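Local coordinates for DUF3248 domain-containing protein (Thermus thermophilus, PDB 2E6X), which is of unknown function, a small DUF3248-family protein of a thermophilic bacterium, found here as a pair of subunits, at residues A[46-50]-A[51-55]. Sequence-based numbering, arbitrary orientation.
Sequences LNLPE and AEMRR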
loop_
_atom_site.group_PDB
_atom_site.type_symbol
_atom_site.label_atom_id
_atom_site.label_comp_id
_atom_site.label_asym_id
_atom_site.label_seq_id
_atom_site.Cartn_x
_atom_site.Cartn_y
_atom_site.Cartn_z
ATOM N N LEU A 46 6.897 -12.708 4.044
ATOM C CA LEU A 46 7.456 -12.717 5.395
ATOM C C LEU A 46 7.299 -11.423 6.183
ATOM O O LEU A 46 7.493 -10.303 5.634
ATOM C CB LEU A 46 8.946 -13.073 5.327
ATOM C CG LEU A 46 9.294 -14.505 4.882
ATOM C CD1 LEU A 46 10.795 -14.637 4.698
ATOM C CD2 LEU A 46 8.779 -15.516 5.935
ATOM N N ASN A 47 6.974 -11.566 7.480
ATOM C CA ASN A 47 6.869 -10.383 8.343
ATOM C C ASN A 47 8.248 -9.749 8.385
ATOM O O ASN A 47 9.264 -10.427 8.177
ATOM C CB ASN A 47 6.505 -10.745 9.788
ATOM C CG ASN A 47 5.212 -11.521 9.882
ATOM O OD1 ASN A 47 4.219 -11.169 9.240
ATOM N ND2 ASN A 47 5.221 -12.595 10.679
ATOM N N LEU A 48 8.304 -8.448 8.616
ATOM C CA LEU A 48 9.616 -7.831 8.745
ATOM C C LEU A 48 9.466 -6.583 9.613
ATOM O O LEU A 48 8.366 -6.018 9.720
ATOM C CB LEU A 48 10.227 -7.500 7.360
ATOM C CG LEU A 48 9.583 -6.313 6.670
ATOM C CD1 LEU A 48 10.226 -6.109 5.302
ATOM C CD2 LEU A 48 8.130 -6.564 6.501
ATOM N N PRO A 49 10.561 -6.153 10.256
ATOM C CA PRO A 49 10.507 -4.961 11.113
ATOM C C PRO A 49 10.079 -3.748 10.313
ATOM O O PRO A 49 10.335 -3.670 9.106
ATOM C CB PRO A 49 11.955 -4.809 11.623
ATOM C CG PRO A 49 12.546 -6.209 11.523
ATOM C CD PRO A 49 11.903 -6.784 10.273
ATOM N N GLU A 50 9.428 -2.804 10.986
ATOM C CA GLU A 50 8.988 -1.592 10.328
ATOM C C GLU A 50 10.192 -0.815 9.714
ATOM O O GLU A 50 10.077 -0.181 8.647
ATOM C CB GLU A 50 8.220 -0.720 11.337
ATOM C CG GLU A 50 7.873 0.644 10.814
ATOM C CD GLU A 50 8.975 1.680 11.008
ATOM O OE1 GLU A 50 9.903 1.456 11.804
ATOM O OE2 GLU A 50 8.886 2.747 10.377
ATOM N N ALA A 51 11.344 -0.875 10.378
ATOM C CA ALA A 51 12.559 -0.194 9.884
ATOM C C ALA A 51 13.048 -0.777 8.566
ATOM O O ALA A 51 13.574 -0.053 7.684
ATOM C CB ALA A 51 13.671 -0.293 10.929
ATOM N N GLU A 52 12.888 -2.094 8.440
ATOM C CA GLU A 52 13.282 -2.763 7.227
ATOM C C GLU A 52 12.331 -2.294 6.124
ATOM O O GLU A 52 12.751 -2.098 5.005
ATOM C CB GLU A 52 13.193 -4.295 7.345
ATOM C CG GLU A 52 14.037 -4.953 6.229
ATOM C CD GLU A 52 13.985 -6.481 6.151
ATOM O OE1 GLU A 52 13.878 -7.178 7.189
ATOM O OE2 GLU A 52 14.073 -6.990 5.009
HETATM N N MSE A 53 11.044 -2.182 6.442
HETATM C CA MSE A 53 10.062 -1.719 5.464
HETATM C C MSE A 53 10.405 -0.317 5.005
HETATM O O MSE A 53 10.305 -0.019 3.830
HETATM C CB MSE A 53 8.637 -1.710 6.032
HETATM C CG MSE A 53 8.039 -3.080 6.305
HETATM SE SE MSE A 53 6.129 -2.909 6.739
HETATM C CE MSE A 53 5.939 -1.064 6.171
ATOM N N ARG A 54 10.844 0.539 5.923
ATOM C CA ARG A 54 11.165 1.894 5.524
ATOM C C ARG A 54 12.352 1.856 4.547
ATOM O O ARG A 54 12.325 2.483 3.495
ATOM C CB ARG A 54 11.481 2.761 6.770
ATOM C CG ARG A 54 12.127 4.083 6.446
ATOM C CD ARG A 54 12.492 4.827 7.753
ATOM N NE ARG A 54 13.243 6.050 7.496
ATOM C CZ ARG A 54 14.572 6.114 7.433
ATOM N NH1 ARG A 54 15.321 5.007 7.614
ATOM N NH2 ARG A 54 15.165 7.293 7.200
ATOM N N ARG A 55 13.379 1.087 4.903
ATOM C CA ARG A 55 14.574 0.951 4.068
ATOM C C ARG A 55 14.224 0.499 2.627
ATOM O O ARG A 55 14.683 1.063 1.632
ATOM C CB ARG A 55 15.537 -0.068 4.699
ATOM C CG ARG A 55 16.690 -0.479 3.759
ATOM C CD ARG A 55 17.692 -1.479 4.371
ATOM N NE ARG A 55 17.226 -2.872 4.408
ATOM C CZ ARG A 55 17.153 -3.684 3.347
ATOM N NH1 ARG A 55 17.518 -3.251 2.149
ATOM N NH2 ARG A 55 16.704 -4.934 3.482
#
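P49, the N-cap residue of helix 50-58, starts the helical bonding with its carbonyl: the amide N of M53 gives its hydrogen to P49 O at 3.1 Å, in the carbonyl plane and fairly straight (158° at the hydrogen). The N of E52 adds a weak, strongly bent bond to the same oxygen. One residue on, R54 N donates to E50 O at 2.9 Å. L48 folds back onto the helix. A chi1 of 74° tucks its CG over its own backbone, which brings L48 CD2 to a tight 3.5 Å from M53 CG, the two side chains running roughly perpendicular. L48 CD1 lies 4.0 Å from CB of E52, whose extended chain carries OE1 to 3.7 Å from both L48 CB and P49 CD. An alanine in place of L48 would probably open a gap beside M53 and deprive the aliphatic part of E52 of its cover. R55 makes a long salt bridge from NH2 to E52 OE2, 3.7 Å, and also pairs with D24 and E59. L48 and E52 reach R19, and M53 reaches M17, both on strand 13-19; the second subunit adds E68, which pairs with R54, and L13, which packs on M53.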